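Local coordinates for protein 2-oxoglutarate dehydrogenase E3 component (Thermus thermophilus, PDB 2EQ7) that probably catalyses the NAD(+)-dependent oxidation of protein-bound dihydrolipoyl groups to lipoyl groups, using FAD as cofactor, as the E3 component of the 2-oxoglutarate dehydrogenase complex, at residues I194-M199 with T224-V229; G175-L180 with R201-M206; G228-A233 with E244-E249. All coordinates share one frame; numbering follows the deposited sequence.

All three contacts belong to one NAD-binding unit and touch the same dinucleotide at different points. Contact 2 is buried, joining the glycine-rich turn and helix start at the pyrophosphate and nicotinamide to a loop; a single backbone bond and apolar contacts connect its segments. Contact 1 is partly buried: its parallel strand edge is a backbone ladder that ends in the acid holding the adenosine ribose, and it touches contact 2 through E197 OE1 and G175 N. Contact 3, also partly buried but farthest from the chain centre, is an antiparallel hairpin whose exposed side carries a salt bridge and waters and whose inner edge reads the adenine. Contacts 1 and 3 share G228 and V229.

Contact 1: I194-M199 with T224-V229; sequences IVLEYM and TIRTGV. With NAD (nicotinamide-adenine-dinucleotide), chain E.
Carboxylate oxygen OE2 of E197, a residue whose backbone is tied to R226 and V229 of the opposing segment, is gripped twice. Ribose hydroxyl O2B of NAD bonds to E197 OE2 at 2.5 Å, and M199 N donates to the same E197 OE2 over 2.8 Å, from the anti side and 17° out of the carboxylate plane. E197 OE1 takes ribose O3B of NAD at 2.8 Å and is also bonded to G175 N, which accounts for both oxygens of this buried acid. CG lies opposite the backbone N (chi1 168°) and the chain then bends at chi2, a shape that carries the carboxylate away from 224-229 and to the ribose. An acid holding the adenosine ribose diol just after the second strand is the hallmark of NAD-binding Rossmann domains.

The strands themselves run parallel, 14° apart. V195 N donates to T224 O (2.7 Å), R226 N to V195 O (2.9 Å), and E197 N to R226 O (2.9 Å). Past this ladder the chain bends at G228, letting V229 N reach E197 O at 2.8 Å while G228 N meets M199 O from above its carbonyl plane. On one face L196 and R226 lie side by side, L196 CD2 being 4.1 Å from R226 CD; the guanidinium beyond forms a salt bridge with E249.

Strand 224-226 is an edge strand of the parallel sheet, reached from 192-196 by a beta-alpha-beta crossover through helix 208-221, whose F218 touches I225. V195 packs on V172 of strand 169-173, and L196 on V243 and L245 of strand 240-245.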
loop_
_atom_site.group_PDB
_atom_site.type_symbol
_atom_site.label_atom_id
_atom_site.label_comp_id
_atom_site.label_asym_id
_atom_site.label_seq_id
_atom_site.Cartn_x
_atom_site.Cartn_y
_atom_site.Cartn_z
ATOM N N ILE A 194 1.675 -30.800 -1.291
ATOM C CA ILE A 194 0.467 -31.249 -1.969
ATOM C C ILE A 194 -0.742 -30.737 -1.201
ATOM O O ILE A 194 -0.911 -31.057 -0.027
ATOM C CB ILE A 194 0.376 -32.784 -2.015
ATOM C CG1 ILE A 194 1.565 -33.360 -2.792
ATOM C CG2 ILE A 194 -0.946 -33.202 -2.656
ATOM C CD1 ILE A 194 1.623 -34.878 -2.785
ATOM N N VAL A 195 -1.569 -29.935 -1.863
ATOM C CA VAL A 195 -2.770 -29.402 -1.231
ATOM C C VAL A 195 -3.981 -30.153 -1.758
ATOM O O VAL A 195 -4.197 -30.226 -2.971
ATOM C CB VAL A 195 -2.945 -27.905 -1.531
ATOM C CG1 VAL A 195 -4.219 -27.387 -0.867
ATOM C CG2 VAL A 195 -1.727 -27.138 -1.034
ATOM N N LEU A 196 -4.762 -30.718 -0.841
ATOM C CA LEU A 196 -5.958 -31.472 -1.201
ATOM C C LEU A 196 -7.185 -30.667 -0.789
ATOM O O LEU A 196 -7.364 -30.357 0.388
ATOM C CB LEU A 196 -5.954 -32.826 -0.489
ATOM C CG LEU A 196 -4.707 -33.694 -0.714
ATOM C CD1 LEU A 196 -4.745 -34.900 0.211
ATOM C CD2 LEU A 196 -4.632 -34.133 -2.179
ATOM N N GLU A 197 -8.029 -30.340 -1.765
ATOM C CA GLU A 197 -9.227 -29.543 -1.522
ATOM C C GLU A 197 -10.488 -30.260 -1.995
ATOM O O GLU A 197 -10.551 -30.745 -3.120
ATOM C CB GLU A 197 -9.083 -28.191 -2.232
ATOM C CG GLU A 197 -10.352 -27.358 -2.323
ATOM C CD GLU A 197 -10.942 -27.021 -0.974
ATOM O OE1 GLU A 197 -10.188 -26.561 -0.086
ATOM O OE2 GLU A 197 -12.166 -27.204 -0.805
ATOM N N TYR A 198 -11.480 -30.316 -1.115
ATOM C CA TYR A 198 -12.757 -30.975 -1.391
ATOM C C TYR A 198 -13.574 -30.290 -2.479
ATOM O O TYR A 198 -14.108 -30.950 -3.378
ATOM C CB TYR A 198 -13.582 -31.039 -0.102
ATOM C CG TYR A 198 -14.974 -31.607 -0.279
ATOM C CD1 TYR A 198 -15.164 -32.920 -0.710
ATOM C CD2 TYR A 198 -16.102 -30.833 -0.008
ATOM C CE1 TYR A 198 -16.445 -33.451 -0.862
ATOM C CE2 TYR A 198 -17.386 -31.353 -0.157
ATOM C CZ TYR A 198 -17.550 -32.663 -0.584
ATOM O OH TYR A 198 -18.816 -33.183 -0.728
ATOM N N MET A 199 -13.684 -28.968 -2.394
ATOM C CA MET A 199 -14.455 -28.208 -3.373
ATOM C C MET A 199 -13.734 -28.076 -4.713
ATOM O O MET A 199 -12.579 -28.477 -4.852
ATOM C CB MET A 199 -14.790 -26.819 -2.819
ATOM C CG MET A 199 -15.637 -26.844 -1.548
ATOM S SD MET A 199 -17.231 -27.689 -1.748
ATOM C CE MET A 199 -18.288 -26.311 -2.162
ATOM N N THR A 224 1.453 -28.673 -5.686
ATOM C CA THR A 224 0.494 -29.549 -6.335
ATOM C C THR A 224 -0.827 -29.204 -5.660
ATOM O O THR A 224 -0.916 -29.223 -4.435
ATOM C CB THR A 224 0.809 -31.040 -6.087
ATOM O OG1 THR A 224 1.946 -31.424 -6.868
ATOM C CG2 THR A 224 -0.379 -31.908 -6.472
ATOM N N ILE A 225 -1.838 -28.859 -6.451
ATOM C CA ILE A 225 -3.140 -28.518 -5.892
ATOM C C ILE A 225 -4.198 -29.373 -6.570
ATOM O O ILE A 225 -4.443 -29.244 -7.768
ATOM C CB ILE A 225 -3.477 -27.020 -6.100
ATOM C CG1 ILE A 225 -2.437 -26.154 -5.386
ATOM C CG2 ILE A 225 -4.873 -26.718 -5.561
ATOM C CD1 ILE A 225 -2.631 -24.664 -5.588
ATOM N N ARG A 226 -4.812 -30.258 -5.796
ATOM C CA ARG A 226 -5.839 -31.140 -6.321
ATOM C C ARG A 226 -7.188 -30.790 -5.701
ATOM O O ARG A 226 -7.394 -30.976 -4.505
ATOM C CB ARG A 226 -5.478 -32.600 -6.017
ATOM C CG ARG A 226 -4.169 -33.070 -6.652
ATOM C CD ARG A 226 -3.799 -34.489 -6.204
ATOM N NE ARG A 226 -4.871 -35.445 -6.480
ATOM C CZ ARG A 226 -4.821 -36.743 -6.188
ATOM N NH1 ARG A 226 -3.745 -37.262 -5.609
ATOM N NH2 ARG A 226 -5.857 -37.524 -6.469
ATOM N N THR A 227 -8.096 -30.266 -6.518
ATOM C CA THR A 227 -9.427 -29.907 -6.049
ATOM C C THR A 227 -10.369 -31.076 -6.327
ATOM O O THR A 227 -10.012 -32.008 -7.053
ATOM C CB THR A 227 -9.961 -28.653 -6.771
ATOM O OG1 THR A 227 -9.922 -28.864 -8.188
ATOM C CG2 THR A 227 -9.123 -27.430 -6.412
ATOM N N GLY A 228 -11.563 -31.018 -5.747
ATOM C CA GLY A 228 -12.538 -32.077 -5.938
ATOM C C GLY A 228 -12.091 -33.371 -5.287
ATOM O O GLY A 228 -12.483 -34.457 -5.713
ATOM N N VAL A 229 -11.275 -33.250 -4.242
ATOM C CA VAL A 229 -10.748 -34.405 -3.525
ATOM C C VAL A 229 -11.172 -34.402 -2.060
ATOM O O VAL A 229 -10.798 -33.509 -1.307
ATOM C CB VAL A 229 -9.202 -34.421 -3.570
ATOM C CG1 VAL A 229 -8.658 -35.545 -2.696
ATOM C CG2 VAL A 229 -8.731 -34.599 -4.999
HETATM P PA NAD E . -11.115 -22.315 5.455
HETATM O O1A NAD E . -12.585 -22.254 5.502
HETATM O O2A NAD E . -10.555 -20.847 5.087
HETATM O O5B NAD E . -10.646 -23.368 4.331
HETATM C C5B NAD E . -11.099 -24.675 4.692
HETATM C C4B NAD E . -11.043 -25.559 3.440
HETATM O O4B NAD E . -10.973 -26.952 3.801
HETATM C C3B NAD E . -12.304 -25.360 2.585
HETATM O O3B NAD E . -11.946 -24.847 1.291
HETATM C C2B NAD E . -12.926 -26.773 2.528
HETATM O O2B NAD E . -13.600 -27.028 1.293
HETATM C C1B NAD E . -11.696 -27.676 2.777
HETATM N N9A NAD E . -12.068 -29.021 3.269
HETATM C C8A NAD E . -12.985 -29.329 4.247
HETATM N N7A NAD E . -13.046 -30.620 4.416
HETATM C C5A NAD E . -12.181 -31.226 3.569
HETATM C C6A NAD E . -11.808 -32.575 3.294
HETATM N N6A NAD E . -12.391 -33.629 3.984
HETATM N N1A NAD E . -10.872 -32.811 2.343
HETATM C C2A NAD E . -10.295 -31.812 1.662
HETATM N N3A NAD E . -10.616 -30.536 1.889
HETATM C C4A NAD E . -11.540 -30.201 2.819
HETATM O O3 NAD E . -10.597 -22.785 6.925
HETATM P PN NAD E . -9.105 -22.226 7.298
HETATM O O1N NAD E . -8.260 -22.013 6.023
HETATM O O2N NAD E . -8.405 -23.264 8.210
HETATM O O5D NAD E . -9.185 -20.806 8.081
HETATM C C5D NAD E . -10.292 -20.825 8.991
HETATM C C4D NAD E . -10.813 -19.389 9.213
HETATM O O4D NAD E . -9.720 -18.468 9.561
HETATM C C3D NAD E . -11.502 -18.842 7.945
HETATM O O3D NAD E . -12.772 -18.275 8.266
HETATM C C2D NAD E . -10.515 -17.811 7.384
HETATM O O2D NAD E . -11.182 -16.724 6.733
HETATM C C1D NAD E . -9.692 -17.355 8.603
HETATM N N1N NAD E . -8.303 -17.045 8.174
HETATM C C2N NAD E . -8.050 -15.857 7.585
HETATM C C3N NAD E . -6.730 -15.538 7.158
HETATM C C7N NAD E . -6.421 -14.246 6.500
HETATM O O7N NAD E . -7.309 -13.453 6.280
HETATM N N7N NAD E . -5.148 -13.952 6.137
HETATM C C4N NAD E . -5.701 -16.495 7.369
HETATM C C5N NAD E . -6.014 -17.710 7.980
HETATM C C6N NAD E . -7.333 -17.959 8.375
#

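Contact 2: G175-L180 with R201-M206; sequences GGVIGL and RILPTM. With NAD (nicotinamide-adenine-dinucleotide), chain E.
P204, whose CD lies 4.2 Å from G176 CA across the contact, places its CA over one face of the R201 guanidinium, 3.8 Å above the plane and offset toward the rim. In that group's own plane, R201 NE donates to I202 O at 3.0 Å, arriving above the carbonyl plane of I202. V177 CG1 comes over one face of the nicotinamide ring, 3.2 Å from NAD C4N, whereas I178 CG1 lies beside its C5N-C6N edge, 3.2 Å from NAD C5N.

L203 N donates to G175 O over 2.9 Å, nearly straight at 174°. I202 sets CB against the same G175 O, and its CG1, held between backbone N and carbonyl carbon (chi1 59°), sends CD1 toward L180 CG. A beta carbon on G176 would collide with NAD O5B, which rules out a side chain there; one on G175 would be tight against I202 CG2 and is disfavoured. V177 and L203 cross at about a right angle, V177 CG2 being 4.0 Å from L203 CD2. I178 N donates to NAD O1N at 3.2 Å, as expected where a glycine-rich turn brings a helix start to the pyrophosphate. Cutting I178 back to an alanine would remove everything beyond CB, the close carbon at the ring edge included, and would probably leave the nicotinamide freer to turn.

The turn opens helix 177-188, while the loop runs from strand 192-196 toward helix 208-221, where S211 bonds to L203 O and R201 NH2. Strand 337-340 adds V340 against both V177 and L203, and I346 of strand 345-350 touches L203.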
loop_
_atom_site.group_PDB
_atom_site.type_symbol
_atom_site.label_atom_id
_atom_site.label_comp_id
_atom_site.label_asym_id
_atom_site.label_seq_id
_atom_site.Cartn_x
_atom_site.Cartn_y
_atom_site.Cartn_z
ATOM N N GLY A 175 -7.825 -26.400 1.175
ATOM C CA GLY A 175 -7.234 -25.336 0.383
ATOM C C GLY A 175 -7.747 -23.952 0.728
ATOM O O GLY A 175 -8.066 -23.165 -0.168
ATOM N N GLY A 176 -7.838 -23.661 2.024
ATOM C CA GLY A 176 -8.296 -22.360 2.472
ATOM C C GLY A 176 -7.101 -21.450 2.682
ATOM O O GLY A 176 -5.993 -21.789 2.275
ATOM N N VAL A 177 -7.301 -20.308 3.331
ATOM C CA VAL A 177 -6.194 -19.382 3.528
ATOM C C VAL A 177 -5.061 -19.962 4.372
ATOM O O VAL A 177 -3.897 -19.827 4.013
ATOM C CB VAL A 177 -6.657 -18.057 4.161
ATOM C CG1 VAL A 177 -5.486 -17.079 4.202
ATOM C CG2 VAL A 177 -7.799 -17.455 3.345
ATOM N N ILE A 178 -5.390 -20.605 5.490
ATOM C CA ILE A 178 -4.348 -21.186 6.337
ATOM C C ILE A 178 -3.561 -22.251 5.594
ATOM O O ILE A 178 -2.330 -22.268 5.638
ATOM C CB ILE A 178 -4.932 -21.835 7.615
ATOM C CG1 ILE A 178 -5.413 -20.754 8.573
ATOM C CG2 ILE A 178 -3.863 -22.674 8.315
ATOM C CD1 ILE A 178 -6.086 -21.282 9.831
ATOM N N GLY A 179 -4.282 -23.141 4.917
ATOM C CA GLY A 179 -3.637 -24.212 4.174
ATOM C C GLY A 179 -2.679 -23.718 3.104
ATOM O O GLY A 179 -1.560 -24.217 2.979
ATOM N N LEU A 180 -3.109 -22.736 2.320
ATOM C CA LEU A 180 -2.259 -22.205 1.267
ATOM C C LEU A 180 -1.073 -21.414 1.800
ATOM O O LEU A 180 0.046 -21.563 1.305
ATOM C CB LEU A 180 -3.078 -21.333 0.309
ATOM C CG LEU A 180 -3.595 -22.046 -0.944
ATOM C CD1 LEU A 180 -2.402 -22.534 -1.758
ATOM C CD2 LEU A 180 -4.490 -23.217 -0.569
ATOM N N ARG A 201 -12.809 -25.381 -6.061
ATOM C CA ARG A 201 -11.981 -24.183 -6.042
ATOM C C ARG A 201 -11.338 -24.028 -4.670
ATOM O O ARG A 201 -11.796 -24.625 -3.697
ATOM C CB ARG A 201 -12.826 -22.938 -6.378
ATOM C CG ARG A 201 -14.115 -22.771 -5.564
ATOM C CD ARG A 201 -13.865 -22.145 -4.198
ATOM N NE ARG A 201 -13.558 -20.716 -4.275
ATOM C CZ ARG A 201 -14.466 -19.758 -4.452
ATOM N NH1 ARG A 201 -15.750 -20.067 -4.574
ATOM N NH2 ARG A 201 -14.092 -18.486 -4.494
ATOM N N ILE A 202 -10.260 -23.253 -4.600
ATOM C CA ILE A 202 -9.580 -23.005 -3.331
ATOM C C ILE A 202 -9.975 -21.601 -2.872
ATOM O O ILE A 202 -10.679 -20.893 -3.590
ATOM C CB ILE A 202 -8.039 -23.053 -3.476
ATOM C CG1 ILE A 202 -7.573 -22.012 -4.502
ATOM C CG2 ILE A 202 -7.593 -24.455 -3.883
ATOM C CD1 ILE A 202 -6.064 -21.882 -4.592
ATOM N N LEU A 203 -9.525 -21.210 -1.685
ATOM C CA LEU A 203 -9.817 -19.881 -1.140
ATOM C C LEU A 203 -11.292 -19.520 -1.311
ATOM O O LEU A 203 -11.652 -18.670 -2.129
ATOM C CB LEU A 203 -8.932 -18.835 -1.831
ATOM C CG LEU A 203 -7.424 -19.121 -1.720
ATOM C CD1 LEU A 203 -6.644 -18.139 -2.573
ATOM C CD2 LEU A 203 -6.984 -19.030 -0.258
ATOM N N PRO A 204 -12.166 -20.154 -0.513
ATOM C CA PRO A 204 -13.617 -19.936 -0.550
ATOM C C PRO A 204 -14.144 -18.523 -0.278
ATOM O O PRO A 204 -15.272 -18.218 -0.651
ATOM C CB PRO A 204 -14.138 -20.951 0.466
ATOM C CG PRO A 204 -13.023 -21.022 1.460
ATOM C CD PRO A 204 -11.810 -21.092 0.565
ATOM N N THR A 205 -13.354 -17.666 0.362
ATOM C CA THR A 205 -13.826 -16.311 0.650
ATOM C C THR A 205 -13.436 -15.293 -0.414
ATOM O O THR A 205 -13.830 -14.132 -0.336
ATOM C CB THR A 205 -13.309 -15.791 2.012
ATOM O OG1 THR A 205 -11.877 -15.738 1.997
ATOM C CG2 THR A 205 -13.778 -16.700 3.141
ATOM N N MET A 206 -12.659 -15.722 -1.401
ATOM C CA MET A 206 -12.234 -14.826 -2.468
ATOM C C MET A 206 -13.231 -14.853 -3.620
ATOM O O MET A 206 -14.104 -15.718 -3.683
ATOM C CB MET A 206 -10.856 -15.243 -2.994
ATOM C CG MET A 206 -9.720 -15.141 -1.981
ATOM S SD MET A 206 -9.363 -13.436 -1.509
ATOM C CE MET A 206 -10.042 -13.360 0.123
HETATM P PA NAD E . -11.115 -22.315 5.455
HETATM O O1A NAD E . -12.585 -22.254 5.502
HETATM O O2A NAD E . -10.555 -20.847 5.087
HETATM O O5B NAD E . -10.646 -23.368 4.331
HETATM C C5B NAD E . -11.099 -24.675 4.692
HETATM C C4B NAD E . -11.043 -25.559 3.440
HETATM O O4B NAD E . -10.973 -26.952 3.801
HETATM C C3B NAD E . -12.304 -25.360 2.585
HETATM O O3B NAD E . -11.946 -24.847 1.291
HETATM C C2B NAD E . -12.926 -26.773 2.528
HETATM O O2B NAD E . -13.600 -27.028 1.293
HETATM C C1B NAD E . -11.696 -27.676 2.777
HETATM N N9A NAD E . -12.068 -29.021 3.269
HETATM C C8A NAD E . -12.985 -29.329 4.247
HETATM N N7A NAD E . -13.046 -30.620 4.416
HETATM C C5A NAD E . -12.181 -31.226 3.569
HETATM C C6A NAD E . -11.808 -32.575 3.294
HETATM N N6A NAD E . -12.391 -33.629 3.984
HETATM N N1A NAD E . -10.872 -32.811 2.343
HETATM C C2A NAD E . -10.295 -31.812 1.662
HETATM N N3A NAD E . -10.616 -30.536 1.889
HETATM C C4A NAD E . -11.540 -30.201 2.819
HETATM O O3 NAD E . -10.597 -22.785 6.925
HETATM P PN NAD E . -9.105 -22.226 7.298
HETATM O O1N NAD E . -8.260 -22.013 6.023
HETATM O O2N NAD E . -8.405 -23.264 8.210
HETATM O O5D NAD E . -9.185 -20.806 8.081
HETATM C C5D NAD E . -10.292 -20.825 8.991
HETATM C C4D NAD E . -10.813 -19.389 9.213
HETATM O O4D NAD E . -9.720 -18.468 9.561
HETATM C C3D NAD E . -11.502 -18.842 7.945
HETATM O O3D NAD E . -12.772 -18.275 8.266
HETATM C C2D NAD E . -10.515 -17.811 7.384
HETATM O O2D NAD E . -11.182 -16.724 6.733
HETATM C C1D NAD E . -9.692 -17.355 8.603
HETATM N N1N NAD E . -8.303 -17.045 8.174
HETATM C C2N NAD E . -8.050 -15.857 7.585
HETATM C C3N NAD E . -6.730 -15.538 7.158
HETATM C C7N NAD E . -6.421 -14.246 6.500
HETATM O O7N NAD E . -7.309 -13.453 6.280
HETATM N N7N NAD E . -5.148 -13.952 6.137
HETATM C C4N NAD E . -5.701 -16.495 7.369
HETATM C C5N NAD E . -6.014 -17.710 7.980
HETATM C C6N NAD E . -7.333 -17.959 8.375
#

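Contact 3: G228-A233 with E244-E249; sequences GVRVTA and ELEGGE. With NAD (nicotinamide-adenine-dinucleotide), chain E.
R230 and E246 cross with their guanidinium and carboxylate planes 60° apart, so their salt bridge is not a flat two-bond pairing. R230 NE reaches E246 OE2 at 3.3 Å from well above the carboxylate plane (74° out of it), whereas E246 OE1 sits at the guanidinium edge, in its plane. One water accepts from R230 N and donates to both G228 O and E246 OE2, while a second donates to E246 OE2, tying the pair to backbone and solvent.

On the inner side the contact is apolar, V229 and V231 each meeting L245 at an oblique angle. L245 CD2 touches V229 CG1 at 3.6 Å and V231 CG2 at 3.8 Å, its end swinging back although its CB points away. T232 turns the other way: OG1 lies between its own N and carbonyl carbon (chi1 53°), bringing it within 3.1 Å of E244 O for a weak bond.

Backbone bonds fix the register. E246 N donates to R230 O beyond the V231-L245 pair. T232 N donates to E244 O at 2.9 Å, A233 N bonds weakly to the same oxygen, and E244 N donates to A233 O at 2.9 Å; T232 and A233 therefore both face E244, a classic beta bulge. Beside it, V231 N donates to NAD N1A at 3.2 Å and V231 O receives NAD N6A at 3.2 Å, a two-bond recognition of the adenine edge.

Strands 231-237 and 240-245 make a hairpin that 250-253 extends to a three-stranded antiparallel sheet. V231 rests on L196 of strand 192-196, joining this sheet to the parallel one.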
loop_
_atom_site.group_PDB
_atom_site.type_symbol
_atom_site.label_atom_id
_atom_site.label_comp_id
_atom_site.label_asym_id
_atom_site.label_seq_id
_atom_site.Cartn_x
_atom_site.Cartn_y
_atom_site.Cartn_z
ATOM N N GLY A 228 -11.563 -31.018 -5.747
ATOM C CA GLY A 228 -12.538 -32.077 -5.938
ATOM C C GLY A 228 -12.091 -33.371 -5.287
ATOM O O GLY A 228 -12.483 -34.457 -5.713
ATOM N N VAL A 229 -11.275 -33.250 -4.242
ATOM C CA VAL A 229 -10.748 -34.405 -3.525
ATOM C C VAL A 229 -11.172 -34.402 -2.060
ATOM O O VAL A 229 -10.798 -33.509 -1.307
ATOM C CB VAL A 229 -9.202 -34.421 -3.570
ATOM C CG1 VAL A 229 -8.658 -35.545 -2.696
ATOM C CG2 VAL A 229 -8.731 -34.599 -4.999
ATOM N N ARG A 230 -11.942 -35.402 -1.652
ATOM C CA ARG A 230 -12.363 -35.469 -0.260
ATOM C C ARG A 230 -11.459 -36.414 0.517
ATOM O O ARG A 230 -11.404 -37.611 0.231
ATOM C CB ARG A 230 -13.814 -35.943 -0.146
ATOM C CG ARG A 230 -14.341 -35.952 1.293
ATOM C CD ARG A 230 -15.844 -36.193 1.341
ATOM N NE ARG A 230 -16.211 -37.551 0.947
ATOM C CZ ARG A 230 -16.208 -38.597 1.768
ATOM N NH1 ARG A 230 -15.858 -38.450 3.040
ATOM N NH2 ARG A 230 -16.564 -39.792 1.321
ATOM N N VAL A 231 -10.727 -35.867 1.481
ATOM C CA VAL A 231 -9.851 -36.685 2.313
ATOM C C VAL A 231 -10.762 -37.389 3.307
ATOM O O VAL A 231 -11.629 -36.760 3.918
ATOM C CB VAL A 231 -8.825 -35.818 3.069
ATOM C CG1 VAL A 231 -8.088 -36.657 4.101
ATOM C CG2 VAL A 231 -7.841 -35.212 2.079
ATOM N N THR A 232 -10.561 -38.692 3.473
ATOM C CA THR A 232 -11.398 -39.482 4.364
ATOM C C THR A 232 -10.722 -39.885 5.666
ATOM O O THR A 232 -11.390 -40.314 6.604
ATOM C CB THR A 232 -11.880 -40.756 3.654
ATOM O OG1 THR A 232 -10.747 -41.460 3.128
ATOM C CG2 THR A 232 -12.830 -40.405 2.517
ATOM N N ALA A 233 -9.401 -39.762 5.725
ATOM C CA ALA A 233 -8.684 -40.122 6.938
ATOM C C ALA A 233 -7.233 -39.678 6.906
ATOM O O ALA A 233 -6.610 -39.622 5.846
ATOM C CB ALA A 233 -8.752 -41.631 7.161
ATOM N N GLU A 244 -5.751 -40.887 3.397
ATOM C CA GLU A 244 -6.594 -41.668 2.506
ATOM C C GLU A 244 -7.613 -40.755 1.840
ATOM O O GLU A 244 -8.155 -39.850 2.474
ATOM C CB GLU A 244 -7.308 -42.782 3.275
ATOM C CG GLU A 244 -8.109 -43.712 2.374
ATOM C CD GLU A 244 -8.560 -44.978 3.077
ATOM O OE1 GLU A 244 -9.256 -45.792 2.436
ATOM O OE2 GLU A 244 -8.217 -45.162 4.265
ATOM N N LEU A 245 -7.865 -40.994 0.556
ATOM C CA LEU A 245 -8.811 -40.190 -0.206
ATOM C C LEU A 245 -10.050 -41.008 -0.543
ATOM O O LEU A 245 -9.999 -42.238 -0.574
ATOM C CB LEU A 245 -8.170 -39.712 -1.513
ATOM C CG LEU A 245 -6.807 -39.022 -1.451
ATOM C CD1 LEU A 245 -6.391 -38.601 -2.857
ATOM C CD2 LEU A 245 -6.879 -37.814 -0.531
ATOM N N GLU A 246 -11.161 -40.324 -0.793
ATOM C CA GLU A 246 -12.388 -41.015 -1.155
ATOM C C GLU A 246 -12.049 -41.836 -2.391
ATOM O O GLU A 246 -11.449 -41.323 -3.334
ATOM C CB GLU A 246 -13.495 -40.014 -1.485
ATOM C CG GLU A 246 -14.818 -40.678 -1.840
ATOM C CD GLU A 246 -15.908 -39.685 -2.185
ATOM O OE1 GLU A 246 -17.031 -40.131 -2.496
ATOM O OE2 GLU A 246 -15.651 -38.465 -2.147
ATOM N N GLY A 247 -12.417 -43.111 -2.381
ATOM C CA GLY A 247 -12.114 -43.961 -3.518
ATOM C C GLY A 247 -11.083 -45.011 -3.156
ATOM O O GLY A 247 -11.080 -46.106 -3.718
ATOM N N GLY A 248 -10.196 -44.679 -2.221
ATOM C CA GLY A 248 -9.188 -45.636 -1.802
ATOM C C GLY A 248 -7.736 -45.206 -1.904
ATOM O O GLY A 248 -6.882 -45.783 -1.236
ATOM N N GLU A 249 -7.444 -44.207 -2.732
ATOM C CA GLU A 249 -6.068 -43.740 -2.891
ATOM C C GLU A 249 -5.461 -43.342 -1.549
ATOM O O GLU A 249 -6.125 -42.722 -0.720
ATOM C CB GLU A 249 -6.009 -42.546 -3.854
ATOM C CG GLU A 249 -4.604 -41.969 -4.018
ATOM C CD GLU A 249 -4.531 -40.830 -5.021
ATOM O OE1 GLU A 249 -3.439 -40.241 -5.169
ATOM O OE2 GLU A 249 -5.558 -40.520 -5.664
HETATM P PA NAD E . -11.115 -22.315 5.455
HETATM O O1A NAD E . -12.585 -22.254 5.502
HETATM O O2A NAD E . -10.555 -20.847 5.087
HETATM O O5B NAD E . -10.646 -23.368 4.331
HETATM C C5B NAD E . -11.099 -24.675 4.692
HETATM C C4B NAD E . -11.043 -25.559 3.440
HETATM O O4B NAD E . -10.973 -26.952 3.801
HETATM C C3B NAD E . -12.304 -25.360 2.585
HETATM O O3B NAD E . -11.946 -24.847 1.291
HETATM C C2B NAD E . -12.926 -26.773 2.528
HETATM O O2B NAD E . -13.600 -27.028 1.293
HETATM C C1B NAD E . -11.696 -27.676 2.777
HETATM N N9A NAD E . -12.068 -29.021 3.269
HETATM C C8A NAD E . -12.985 -29.329 4.247
HETATM N N7A NAD E . -13.046 -30.620 4.416
HETATM C C5A NAD E . -12.181 -31.226 3.569
HETATM C C6A NAD E . -11.808 -32.575 3.294
HETATM N N6A NAD E . -12.391 -33.629 3.984
HETATM N N1A NAD E . -10.872 -32.811 2.343
HETATM C C2A NAD E . -10.295 -31.812 1.662
HETATM N N3A NAD E . -10.616 -30.536 1.889
HETATM C C4A NAD E . -11.540 -30.201 2.819
HETATM O O3 NAD E . -10.597 -22.785 6.925
HETATM P PN NAD E . -9.105 -22.226 7.298
HETATM O O1N NAD E . -8.260 -22.013 6.023
HETATM O O2N NAD E . -8.405 -23.264 8.210
HETATM O O5D NAD E . -9.185 -20.806 8.081
HETATM C C5D NAD E . -10.292 -20.825 8.991
HETATM C C4D NAD E . -10.813 -19.389 9.213
HETATM O O4D NAD E . -9.720 -18.468 9.561
HETATM C C3D NAD E . -11.502 -18.842 7.945
HETATM O O3D NAD E . -12.772 -18.275 8.266
HETATM C C2D NAD E . -10.515 -17.811 7.384
HETATM O O2D NAD E . -11.182 -16.724 6.733
HETATM C C1D NAD E . -9.692 -17.355 8.603
HETATM N N1N NAD E . -8.303 -17.045 8.174
HETATM C C2N NAD E . -8.050 -15.857 7.585
HETATM C C3N NAD E . -6.730 -15.538 7.158
HETATM C C7N NAD E . -6.421 -14.246 6.500
HETATM O O7N NAD E . -7.309 -13.453 6.280
HETATM N N7N NAD E . -5.148 -13.952 6.137
HETATM C C4N NAD E . -5.701 -16.495 7.369
HETATM C C5N NAD E . -6.014 -17.710 7.980
HETATM C C6N NAD E . -7.333 -17.959 8.375
HETATM O O HOH W 1 -13.456 -36.801 -3.734
HETATM O O HOH W 2 -17.707 -36.975 -1.947
#